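Local coordinates for putative lipoprotein (Bacteroides fragilis, PDB 3QNK) that probably binds glycans at the bacterial outer membrane as a SusD-family lipoprotein, serving their capture and uptake, at residues 48-51 against 57-60; 79-84 against 130-135; 161-166 against 182-187; 329-332 against 338-341; 413-418 against 425-430. All blocks are in the same frame, centred on the assembly; numbering follows the deposited sequence.

Interaction 1 of 5, residues 48-51 against 57-60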
# COMPACT_ATOMS: atom_id res chain seq x y z
N SER B 48 -22.60 3.85 -8.17
CA SER B 48 -22.11 4.50 -6.94
C SER B 48 -22.60 5.95 -6.78
O SER B 48 -22.63 6.71 -7.75
CB SER B 48 -20.58 4.51 -6.90
OG SER B 48 -20.05 5.07 -5.71
N ALA B 49 -22.91 6.34 -5.53
CA ALA B 49 -23.24 7.71 -5.18
C ALA B 49 -22.00 8.61 -5.45
O ALA B 49 -22.12 9.85 -5.42
CB ALA B 49 -23.63 7.78 -3.71
N GLN B 50 -20.82 7.96 -5.73
CA GLN B 50 -19.54 8.60 -6.05
C GLN B 50 -19.21 8.50 -7.54
O GLN B 50 -18.06 8.75 -7.92
CB GLN B 50 -18.38 8.03 -5.23
CG GLN B 50 -18.35 8.50 -3.80
CD GLN B 50 -19.41 7.87 -2.93
OE1 GLN B 50 -19.56 6.61 -2.82
NE2 GLN B 50 -20.19 8.74 -2.31
N ARG B 51 -20.22 8.15 -8.38
CA ARG B 51 -20.12 7.96 -9.81
C ARG B 51 -19.36 9.07 -10.44
O ARG B 51 -18.46 8.79 -11.23
CB ARG B 51 -21.51 7.83 -10.46
CG ARG B 51 -21.49 7.68 -12.00
CD ARG B 51 -22.79 8.12 -12.63
NE ARG B 51 -23.00 9.56 -12.49
CZ ARG B 51 -24.20 10.13 -12.42
NH1 ARG B 51 -25.30 9.38 -12.44
NH2 ARG B 51 -24.31 11.44 -12.27
N SER B 57 -10.80 7.97 -10.81
CA SER B 57 -10.06 7.15 -9.85
C SER B 57 -10.58 5.74 -9.73
O SER B 57 -9.77 4.83 -9.65
CB SER B 57 -10.10 7.76 -8.45
OG SER B 57 -9.26 8.89 -8.35
N TRP B 58 -11.91 5.55 -9.65
CA TRP B 58 -12.51 4.27 -9.34
C TRP B 58 -13.31 3.59 -10.43
O TRP B 58 -13.54 2.38 -10.29
CB TRP B 58 -13.50 4.45 -8.17
CG TRP B 58 -12.92 4.92 -6.85
CD1 TRP B 58 -11.61 5.06 -6.52
CD2 TRP B 58 -13.67 5.24 -5.66
NE1 TRP B 58 -11.49 5.52 -5.23
CE2 TRP B 58 -12.74 5.65 -4.68
CE3 TRP B 58 -15.05 5.31 -5.36
CZ2 TRP B 58 -13.13 6.07 -3.40
CZ3 TRP B 58 -15.44 5.76 -4.11
CH2 TRP B 58 -14.49 6.09 -3.13
N PHE B 59 -13.88 4.34 -11.41
CA PHE B 59 -14.84 3.66 -12.29
C PHE B 59 -14.51 3.62 -13.77
O PHE B 59 -15.42 3.39 -14.56
CB PHE B 59 -16.25 4.22 -12.07
CG PHE B 59 -16.67 4.15 -10.61
CD1 PHE B 59 -16.69 2.94 -9.93
CD2 PHE B 59 -16.99 5.31 -9.91
CE1 PHE B 59 -17.05 2.89 -8.58
CE2 PHE B 59 -17.33 5.26 -8.56
CZ PHE B 59 -17.34 4.06 -7.90
N LYS B 60 -13.20 3.69 -14.12
CA LYS B 60 -12.79 3.62 -15.52
C LYS B 60 -13.24 2.30 -16.21
O LYS B 60 -13.50 2.32 -17.43
CB LYS B 60 -11.29 3.84 -15.68
CG LYS B 60 -10.96 5.29 -15.96
CD LYS B 60 -9.48 5.51 -15.97
CE LYS B 60 -9.19 6.96 -16.16
NZ LYS B 60 -7.73 7.21 -16.13
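Phe-59 carries this contact, its ring packed against the turn formed by residues 48-51. The closely packed part is buried: Phe-59, which has the most surface covered, meets the buried Ser-48 and Gln-50. Its chi1 of -54° sets CG opposite its own carbonyl carbon and sends the ring to the turn. CB of Ser-48 comes obliquely, 3.4 Å from CZ of Phe-59, whereas the backbone O of Gln-50 lies at the ring edge, 3.6 Å from CE2 of Phe-59. One face is backed by CB of Trp-58, 3.7 Å above the ring centre of Phe-59. The indole reaches less far: its CZ3 corner is 3.9 Å from CB of Gln-50. The Gln-50 amide plane stands 74° from the Trp-58 ring, so the two do not stack, and the amide nitrogen is instead bonded to Trp-271 O and Asp-353. The looser side belongs to partly exposed Arg-51, whose NH1 hydrogen-bonds to Thr-486 O; a phosphate, probably from the crystallisation liquor, lies only at a long, weak ion-pair distance. The indole also packs on Asp-503 of the second subunit. Ser-48 to Arg-51 is a type I beta turn, closed by Arg-51 N to Ser-48 O at 2.9 Å, and the aromatic packed against it is the first residue to leave helix 55-58.

Interaction 2 of 5, residues 79-84 against 130-135. With ACT (acetate ion), chain I.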
# COMPACT_ATOMS: atom_id res chain seq x y z
N ASP B 79 -0.67 -6.19 -2.97
CA ASP B 79 -1.04 -6.53 -1.61
C ASP B 79 -1.11 -8.03 -1.31
O ASP B 79 -0.71 -8.46 -0.23
CB ASP B 79 -2.40 -5.89 -1.28
CG ASP B 79 -2.44 -4.36 -1.23
OD1 ASP B 79 -1.36 -3.73 -1.16
OD2 ASP B 79 -3.56 -3.80 -1.24
N TYR B 80 -1.68 -8.79 -2.22
CA TYR B 80 -1.95 -10.19 -1.98
C TYR B 80 -0.70 -11.07 -2.05
O TYR B 80 -0.68 -12.11 -1.38
CB TYR B 80 -3.08 -10.66 -2.91
CG TYR B 80 -4.42 -10.32 -2.31
CD1 TYR B 80 -4.85 -8.99 -2.21
CD2 TYR B 80 -5.19 -11.29 -1.69
CE1 TYR B 80 -6.05 -8.66 -1.58
CE2 TYR B 80 -6.38 -10.96 -1.03
CZ TYR B 80 -6.81 -9.65 -1.00
OH TYR B 80 -7.99 -9.34 -0.36
N TYR B 81 0.37 -10.63 -2.74
CA TYR B 81 1.62 -11.41 -2.73
C TYR B 81 2.31 -11.29 -1.38
O TYR B 81 2.95 -12.24 -0.95
CB TYR B 81 2.54 -11.03 -3.89
CG TYR B 81 2.20 -11.79 -5.15
CD1 TYR B 81 2.29 -13.18 -5.20
CD2 TYR B 81 1.73 -11.13 -6.28
CE1 TYR B 81 1.94 -13.89 -6.34
CE2 TYR B 81 1.38 -11.83 -7.44
CZ TYR B 81 1.48 -13.21 -7.46
OH TYR B 81 1.14 -13.91 -8.60
N VAL B 82 2.09 -10.16 -0.67
CA VAL B 82 2.62 -9.93 0.69
C VAL B 82 1.95 -10.93 1.63
O VAL B 82 2.63 -11.59 2.43
CB VAL B 82 2.38 -8.46 1.16
CG1 VAL B 82 2.78 -8.27 2.61
CG2 VAL B 82 3.13 -7.46 0.28
N LYS B 83 0.61 -11.08 1.49
CA LYS B 83 -0.25 -11.99 2.27
C LYS B 83 0.20 -13.42 2.04
O LYS B 83 0.36 -14.18 3.00
CB LYS B 83 -1.73 -11.82 1.88
CG LYS B 83 -2.27 -10.43 2.09
CD LYS B 83 -3.76 -10.40 1.76
CE LYS B 83 -4.24 -8.99 1.53
NZ LYS B 83 -4.33 -8.19 2.80
N VAL B 84 0.44 -13.77 0.77
CA VAL B 84 0.90 -15.09 0.36
C VAL B 84 2.29 -15.33 0.95
O VAL B 84 2.52 -16.40 1.49
CB VAL B 84 0.85 -15.29 -1.17
CG1 VAL B 84 1.65 -16.51 -1.59
CG2 VAL B 84 -0.59 -15.41 -1.65
N ILE B 130 1.60 -15.61 -10.72
CA ILE B 130 2.86 -16.26 -10.37
C ILE B 130 2.58 -17.15 -9.17
O ILE B 130 2.19 -16.64 -8.11
CB ILE B 130 4.00 -15.24 -10.07
CG1 ILE B 130 4.32 -14.36 -11.29
CG2 ILE B 130 5.24 -15.99 -9.54
CD1 ILE B 130 4.93 -13.12 -10.94
N LEU B 131 2.76 -18.47 -9.32
CA LEU B 131 2.52 -19.39 -8.21
C LEU B 131 3.79 -19.53 -7.38
O LEU B 131 4.83 -19.93 -7.90
CB LEU B 131 1.99 -20.75 -8.68
CG LEU B 131 0.61 -20.75 -9.33
CD1 LEU B 131 0.29 -22.11 -9.92
CD2 LEU B 131 -0.45 -20.30 -8.37
N LEU B 132 3.70 -19.15 -6.11
CA LEU B 132 4.79 -19.21 -5.14
C LEU B 132 4.38 -20.04 -3.93
O LEU B 132 3.36 -19.75 -3.29
CB LEU B 132 5.23 -17.81 -4.70
CG LEU B 132 5.73 -16.87 -5.77
CD1 LEU B 132 6.07 -15.56 -5.19
CD2 LEU B 132 6.96 -17.41 -6.44
N ASP B 133 5.16 -21.06 -3.61
CA ASP B 133 4.93 -21.97 -2.49
C ASP B 133 6.03 -21.81 -1.44
O ASP B 133 6.00 -22.49 -0.40
CB ASP B 133 4.85 -23.44 -2.98
CG ASP B 133 6.11 -23.97 -3.70
OD1 ASP B 133 6.97 -23.14 -4.10
OD2 ASP B 133 6.19 -25.19 -3.92
N LYS B 134 7.02 -20.95 -1.73
CA LYS B 134 8.15 -20.65 -0.85
C LYS B 134 8.37 -19.15 -0.82
O LYS B 134 7.88 -18.42 -1.70
CB LYS B 134 9.44 -21.41 -1.28
CG LYS B 134 9.96 -21.12 -2.71
CD LYS B 134 11.29 -20.34 -2.74
CE LYS B 134 12.58 -21.12 -2.50
N VAL B 135 9.08 -18.67 0.22
CA VAL B 135 9.47 -17.27 0.36
C VAL B 135 10.72 -17.08 -0.47
O VAL B 135 11.72 -17.76 -0.26
CB VAL B 135 9.66 -16.84 1.84
CG1 VAL B 135 10.20 -15.41 1.92
CG2 VAL B 135 8.36 -16.97 2.64
C ACT I . -11.00 -11.81 0.65
O ACT I . -12.02 -11.21 1.10
OXT ACT I . -9.74 -11.44 0.95
CH3 ACT I . -11.45 -13.00 -0.21
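A partly buried contact between a helix and a loop joins helix 76-93 to residues 130-135, which follow helix 101-126; one tyrosine does most of the work. Tyr-81 reaches across with its hydroxyl, and Ile-130 N donates to Tyr-81 OH at 2.8 Å. The N-H...O angle of 131° makes this a distinctly bent bond. The ring meets the loop at its edge, near its own plane, where CE1 of Tyr-81 is 3.3 Å from Ile-130 O. The same hydroxyl end rests on the isoleucine side chain, with OH of Tyr-81 3.5 Å from CB of Ile-130. Further along, Leu-132 turns its side chain to the helix, and its CD1 comes obliquely to CD1 of Tyr-81 at 4.5 Å, a light touch. CG1 of Val-84 lies 4.0 Å from Leu-132 O; chi1 of 165° sets this methyl opposite the backbone N. Tyr-119 of helix 101-126 packs on Val-84, and Leu-132 N donates to Tyr-119 OH. Tyr-80 points elsewhere: its OH donates at 3.0 Å to OXT of an acetate probably left by the crystallisation liquor, while CE of Lys-83 sits 3.5 Å above the Tyr-80 ring centre. Across the contact, then, a phenol oxygen satisfies the Ile-130 N-H within a loose apolar border, and the loop backbone is held as well by Tyr-119 and, at Val-135 N, by Glu-92 of helix 76-93.

Interaction 3 of 5, residues 161-166 against 182-187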
# COMPACT_ATOMS: atom_id res chain seq x y z
N LYS B 161 -8.06 -28.79 -0.59
CA LYS B 161 -8.15 -30.24 -0.33
C LYS B 161 -7.43 -30.54 0.97
O LYS B 161 -7.99 -31.23 1.82
CB LYS B 161 -7.57 -31.07 -1.49
CG LYS B 161 -7.50 -32.56 -1.19
CD LYS B 161 -7.18 -33.41 -2.39
CE LYS B 161 -6.51 -34.74 -2.04
NZ LYS B 161 -5.02 -34.63 -1.98
N LYS B 162 -6.20 -29.98 1.15
CA LYS B 162 -5.39 -30.17 2.36
C LYS B 162 -6.14 -29.59 3.56
O LYS B 162 -6.23 -30.26 4.58
CB LYS B 162 -3.97 -29.56 2.21
N ALA B 163 -6.80 -28.42 3.39
CA ALA B 163 -7.61 -27.76 4.41
C ALA B 163 -8.78 -28.65 4.89
O ALA B 163 -8.88 -28.86 6.11
CB ALA B 163 -8.15 -26.43 3.90
N THR B 164 -9.61 -29.22 3.96
CA THR B 164 -10.72 -30.15 4.31
C THR B 164 -10.22 -31.38 5.11
O THR B 164 -10.93 -31.88 5.99
CB THR B 164 -11.49 -30.65 3.06
OG1 THR B 164 -10.68 -31.50 2.26
CG2 THR B 164 -12.05 -29.53 2.21
N GLU B 165 -8.99 -31.86 4.81
CA GLU B 165 -8.38 -33.01 5.49
C GLU B 165 -7.88 -32.65 6.89
O GLU B 165 -7.90 -33.52 7.77
CB GLU B 165 -7.21 -33.57 4.67
CG GLU B 165 -7.60 -34.15 3.32
CD GLU B 165 -6.49 -34.51 2.34
OE1 GLU B 165 -5.32 -34.11 2.56
OE2 GLU B 165 -6.81 -35.19 1.33
N MSE B 166 -7.43 -31.39 7.11
CA MSE B 166 -6.79 -30.96 8.38
C MSE B 166 -7.63 -30.11 9.32
O MSE B 166 -7.26 -29.97 10.49
CB MSE B 166 -5.51 -30.20 8.07
CG MSE B 166 -4.53 -31.02 7.27
SE MSE B 166 -3.10 -29.94 6.64
CE MSE B 166 -1.88 -30.28 8.08
N GLY B 182 -16.13 -27.15 6.78
CA GLY B 182 -17.22 -26.60 5.98
C GLY B 182 -16.82 -25.39 5.18
O GLY B 182 -17.13 -25.32 3.99
N ALA B 183 -16.09 -24.44 5.80
CA ALA B 183 -15.61 -23.25 5.10
C ALA B 183 -14.72 -23.66 3.93
O ALA B 183 -14.88 -23.13 2.82
CB ALA B 183 -14.87 -22.33 6.06
N ALA B 184 -13.82 -24.64 4.14
CA ALA B 184 -12.91 -25.13 3.10
C ALA B 184 -13.69 -25.77 1.95
O ALA B 184 -13.43 -25.44 0.80
CB ALA B 184 -11.91 -26.10 3.69
N TYR B 185 -14.68 -26.64 2.26
CA TYR B 185 -15.50 -27.29 1.23
C TYR B 185 -16.34 -26.26 0.49
O TYR B 185 -16.44 -26.33 -0.74
CB TYR B 185 -16.39 -28.38 1.84
CG TYR B 185 -15.73 -29.74 1.93
CD1 TYR B 185 -15.40 -30.46 0.77
CD2 TYR B 185 -15.53 -30.37 3.16
CE1 TYR B 185 -14.80 -31.71 0.85
CE2 TYR B 185 -14.97 -31.64 3.25
CZ TYR B 185 -14.60 -32.31 2.09
OH TYR B 185 -14.04 -33.57 2.18
N ALA B 186 -16.93 -25.30 1.24
CA ALA B 186 -17.73 -24.22 0.65
C ALA B 186 -16.87 -23.36 -0.30
O ALA B 186 -17.32 -23.10 -1.42
CB ALA B 186 -18.35 -23.37 1.74
N LEU B 187 -15.63 -23.00 0.08
CA LEU B 187 -14.78 -22.21 -0.82
C LEU B 187 -14.41 -23.05 -2.02
O LEU B 187 -14.48 -22.53 -3.13
CB LEU B 187 -13.53 -21.63 -0.13
CG LEU B 187 -12.70 -20.56 -0.93
CD1 LEU B 187 -13.54 -19.39 -1.38
CD2 LEU B 187 -11.51 -20.06 -0.14
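Two nearly antiparallel helices of the alpha-alpha superhelix, 149-166 and 181-194, pack here as a helical pair in a region assigned to the TPR clan. Their local axes approach to 8.4 Å with 156° between the N-to-C directions, and small residues permit this closeness: the CA atoms of Thr-164 and Ala-184 are 5.6 Å apart. Thr-164 is the centre of the interface. Its CG2 methyl stands 3.5 Å from the centroid of the Tyr-185 ring and only 2° off the ring normal, a CH-pi contact made squarely over one face. CB of Thr-164 lies over the same ring, 3.6 Å from CE2 of Tyr-185. Two alanines continue the packing, CB of Ala-163 meeting CB of Ala-184 at 3.8 Å, while that Ala-184 methyl also touches CG2 of Thr-164. The threonine rotation, chi1 68°, turns its methyl to the tyrosine and its hydroxyl back to its own helix, where OG1 of Thr-164 donates to Lys-161 O at 2.7 Å, a bond that satisfies the buried hydroxyl. Lys-161 O takes a second donor, Glu-165 N, from the same face of its plane. Around the pair, Tyr-185 continues onto Glu-207 and Val-208 of helix 198-209, Met-166, modelled as selenomethionine, rests on helix 101-126, and Ala-183 and Ala-186 face strand 238-244.

Interaction 4 of 5, residues 329-332 against 338-341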
# COMPACT_ATOMS: atom_id res chain seq x y z
N GLN B 329 -38.60 2.92 5.98
CA GLN B 329 -38.30 3.21 7.36
C GLN B 329 -37.09 2.41 7.80
O GLN B 329 -37.05 1.18 7.57
CB GLN B 329 -39.49 2.92 8.23
CG GLN B 329 -40.44 4.07 8.28
CD GLN B 329 -41.61 3.68 9.10
OE1 GLN B 329 -42.48 2.94 8.64
NE2 GLN B 329 -41.63 4.12 10.36
N ILE B 330 -36.09 3.10 8.36
CA ILE B 330 -34.83 2.54 8.85
C ILE B 330 -34.52 3.13 10.22
O ILE B 330 -35.13 4.13 10.59
CB ILE B 330 -33.67 2.78 7.83
CG1 ILE B 330 -33.53 4.28 7.47
CG2 ILE B 330 -33.84 1.90 6.56
CD1 ILE B 330 -32.26 4.64 6.78
N PHE B 331 -33.59 2.51 10.98
CA PHE B 331 -33.10 2.92 12.31
C PHE B 331 -34.19 2.88 13.39
O PHE B 331 -34.25 3.75 14.25
CB PHE B 331 -32.42 4.29 12.26
CG PHE B 331 -31.01 4.25 11.73
CD1 PHE B 331 -30.01 3.53 12.39
CD2 PHE B 331 -30.66 4.96 10.58
CE1 PHE B 331 -28.69 3.52 11.92
CE2 PHE B 331 -29.34 4.95 10.11
CZ PHE B 331 -28.37 4.22 10.78
N PHE B 332 -35.00 1.80 13.37
CA PHE B 332 -36.10 1.57 14.31
C PHE B 332 -35.66 1.59 15.76
O PHE B 332 -36.37 2.17 16.59
CB PHE B 332 -36.73 0.21 14.03
CG PHE B 332 -37.17 -0.03 12.62
CD1 PHE B 332 -38.36 0.52 12.14
CD2 PHE B 332 -36.42 -0.84 11.77
CE1 PHE B 332 -38.77 0.28 10.82
CE2 PHE B 332 -36.85 -1.09 10.46
CZ PHE B 332 -38.02 -0.53 10.00
N ALA B 338 -37.37 5.21 14.17
CA ALA B 338 -37.34 5.09 12.71
C ALA B 338 -37.48 6.43 12.00
O ALA B 338 -38.30 7.28 12.36
CB ALA B 338 -38.42 4.14 12.23
N VAL B 339 -36.65 6.60 10.97
CA VAL B 339 -36.62 7.75 10.06
C VAL B 339 -37.14 7.23 8.70
O VAL B 339 -36.88 6.08 8.33
CB VAL B 339 -35.20 8.42 10.01
CG1 VAL B 339 -34.12 7.48 9.46
CG2 VAL B 339 -35.22 9.74 9.24
N THR B 340 -37.93 8.06 7.98
CA THR B 340 -38.44 7.66 6.67
C THR B 340 -37.59 8.33 5.61
O THR B 340 -37.35 9.55 5.67
CB THR B 340 -39.94 7.98 6.53
OG1 THR B 340 -40.65 7.37 7.61
CG2 THR B 340 -40.51 7.47 5.22
N VAL B 341 -37.11 7.52 4.65
CA VAL B 341 -36.25 7.97 3.56
C VAL B 341 -37.10 8.70 2.54
O VAL B 341 -38.12 8.18 2.12
CB VAL B 341 -35.47 6.78 2.94
CG1 VAL B 341 -34.70 7.21 1.69
CG2 VAL B 341 -34.55 6.14 3.97
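The rings of Phe-331 and Phe-332 meet the opposing segment in different ways. At the edge of the Phe-331 ring, near its plane, CG1 of Val-339 stands 4.4 Å from CD2; the Phe-332 ring is approached obliquely by the Ala-338 methyl, its CD1 3.6 Å from CB. Beyond these rings the two segments form a short antiparallel ladder. Ile-330 and Val-339 are a hydrogen-bonded pair: Ile-330 N donates to Val-339 O at 3.1 Å and Val-339 N to Ile-330 O at 2.9 Å. Their side chains lie side by side on one face. A chi1 of 54° puts CG1 of Ile-330 between its backbone N and carbonyl carbon, 3.8 Å from CG1 of Val-339, whose chi1 is 63°, and CD1 of Ile-330 extends to CG2 of Val-341 at 3.9 Å. Gln-329 and Thr-340, a non-hydrogen-bonded pair, occupy the other, exposed face, where CG of Gln-329 is 3.4 Å from OG1 of Thr-340. The apolar face is thus buried and the polar one exposed. The beta hairpin of strands 329-330 and 339-340 follows helix 317-322 and the short strand 323-324 and is flanked by loops: Tyr-367 meets Phe-331 edge-to-face and touches Ile-330, Met-258 packs on Phe-331, and Lys-265 bonds to Ala-338 O.

Interaction 5 of 5, residues 413-418 against 425-430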
# COMPACT_ATOMS: atom_id res chain seq x y z
N LYS B 413 -34.52 -28.93 -7.84
CA LYS B 413 -34.68 -29.20 -6.41
C LYS B 413 -33.79 -28.27 -5.57
O LYS B 413 -34.30 -27.68 -4.61
CB LYS B 413 -34.42 -30.67 -6.06
N ALA B 414 -32.50 -28.08 -5.97
CA ALA B 414 -31.52 -27.24 -5.27
C ALA B 414 -31.89 -25.73 -5.30
O ALA B 414 -31.87 -25.09 -4.25
CB ALA B 414 -30.14 -27.46 -5.86
N VAL B 415 -32.24 -25.16 -6.47
CA VAL B 415 -32.57 -23.73 -6.55
C VAL B 415 -33.90 -23.44 -5.82
O VAL B 415 -34.06 -22.36 -5.23
CB VAL B 415 -32.55 -23.20 -8.02
CG1 VAL B 415 -33.69 -23.78 -8.87
CG2 VAL B 415 -32.57 -21.68 -8.07
N ASN B 416 -34.83 -24.41 -5.80
CA ASN B 416 -36.12 -24.22 -5.14
C ASN B 416 -35.97 -24.20 -3.61
O ASN B 416 -36.86 -23.70 -2.95
CB ASN B 416 -37.14 -25.26 -5.61
CG ASN B 416 -37.70 -24.95 -6.99
OD1 ASN B 416 -37.67 -23.81 -7.45
ND2 ASN B 416 -38.20 -25.96 -7.71
N MSE B 417 -34.83 -24.62 -3.07
CA MSE B 417 -34.56 -24.51 -1.63
C MSE B 417 -34.41 -23.03 -1.25
O MSE B 417 -34.92 -22.60 -0.22
CB MSE B 417 -33.29 -25.28 -1.27
CG MSE B 417 -33.48 -26.77 -1.31
SE MSE B 417 -34.65 -27.40 0.12
CE MSE B 417 -33.69 -26.76 1.71
N ILE B 418 -33.75 -22.26 -2.12
CA ILE B 418 -33.50 -20.82 -1.97
C ILE B 418 -34.83 -20.03 -2.08
O ILE B 418 -35.06 -19.09 -1.29
CB ILE B 418 -32.43 -20.38 -2.99
CG1 ILE B 418 -31.07 -21.08 -2.72
CG2 ILE B 418 -32.27 -18.86 -3.07
CD1 ILE B 418 -30.58 -21.10 -1.28
N PRO B 425 -42.89 -19.55 -4.83
CA PRO B 425 -43.29 -20.86 -5.35
C PRO B 425 -42.16 -21.52 -6.16
O PRO B 425 -41.29 -20.85 -6.69
CB PRO B 425 -44.52 -20.53 -6.21
CG PRO B 425 -44.34 -19.15 -6.61
CD PRO B 425 -43.67 -18.47 -5.46
N ASP B 426 -42.17 -22.84 -6.22
CA ASP B 426 -41.14 -23.60 -6.92
C ASP B 426 -41.12 -23.35 -8.43
O ASP B 426 -42.16 -23.16 -9.07
CB ASP B 426 -41.32 -25.10 -6.64
CG ASP B 426 -40.83 -25.52 -5.26
OD1 ASP B 426 -40.34 -24.63 -4.49
OD2 ASP B 426 -40.90 -26.73 -4.94
N LEU B 427 -39.91 -23.33 -8.99
CA LEU B 427 -39.69 -23.32 -10.43
C LEU B 427 -40.10 -24.71 -10.94
O LEU B 427 -39.87 -25.74 -10.27
CB LEU B 427 -38.23 -23.00 -10.79
CG LEU B 427 -37.72 -21.60 -10.39
CD1 LEU B 427 -36.26 -21.48 -10.63
CD2 LEU B 427 -38.45 -20.48 -11.14
N THR B 428 -40.76 -24.73 -12.09
CA THR B 428 -41.35 -25.88 -12.75
C THR B 428 -40.58 -26.26 -14.03
O THR B 428 -40.70 -27.39 -14.52
CB THR B 428 -42.77 -25.43 -13.02
OG1 THR B 428 -43.52 -25.65 -11.83
CG2 THR B 428 -43.42 -26.10 -14.21
N GLU B 429 -39.81 -25.28 -14.58
CA GLU B 429 -39.08 -25.34 -15.82
C GLU B 429 -38.26 -26.62 -15.98
O GLU B 429 -37.41 -26.95 -15.15
CB GLU B 429 -38.19 -24.11 -16.02
CG GLU B 429 -37.70 -23.95 -17.45
CD GLU B 429 -38.78 -24.04 -18.52
OE1 GLU B 429 -39.62 -23.11 -18.60
OE2 GLU B 429 -38.81 -25.05 -19.25
N SER B 430 -38.51 -27.30 -17.08
CA SER B 430 -37.88 -28.55 -17.49
C SER B 430 -36.80 -28.32 -18.58
O SER B 430 -35.88 -29.12 -18.65
CB SER B 430 -38.93 -29.54 -17.98
OG SER B 430 -40.04 -28.88 -18.61
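Asn-416, Leu-427 and Asp-426 bury most of the surface here, and the asparagine amide meets both of the others. Residues 425-427 run extended alongside helix 408-420, and Asn-416 reads the backbone of Leu-427 twice. Leu-427 N donates to Asn-416 OD1 at 2.8 Å in a nearly straight bond; the donor is tilted 32° from the plane of that carbonyl. In return, Asn-416 ND2 donates to Leu-427 O at 3.1 Å, in the carbonyl plane and on a lone pair, with the acceptor close to the amide plane. The amide group thus pairs with both polar atoms of a single residue, which fixes its rotation about chi2. Its chi1 of -76° carries CG away from its own carbonyl carbon and out toward the loop. At the exposed margin Asp-426 lies over the amide: the carboxylate and amide planes are parallel to within 1° and stacked, with CG of Asp-426 3.6 Å from CG of Asn-416, though a crystal neighbour touches Asp-426 and may influence its pose. Its OD1 also comes to 3.4 Å from CB of Asn-416. Leu-427 turns its side chain toward the helix, where CD1 meets CG1 of Val-415 at 3.9 Å. Val-415 in turn packs on Leu-396 and Glu-442, of helices 391-405 and 432-446. With one buried amide satisfied by a peptide N-H and C=O, the contact holds the loop through its backbone; Leu-427 O is shared by Asn-416 ND2 and Arg-412 NH1, two donors gripping one acceptor, and the arginine probably polarises that carbonyl further.

In the fold
Interactions 1 and 3 are the buried contacts, while interactions 2, 4 and 5 are only partly so. The burial in interactions 1 and 3 goes with apolar chemistry: a phenylalanine against a turn in one, a threonine methyl over a tyrosine face in the other. Interactions 2 and 5 tie loops to helices through side-chain-to-backbone hydrogen bonds, one bond in 2 and two in 5. Interaction 4 is the sole strand pairing, relying on main-chain bonds. Helix 101-126 neighbours both interactions 2 and 3, whose centres are about 20 Å apart, whereas interactions 2 and 4 lie on opposite sides of the chain's centre, about 46 Å between centres.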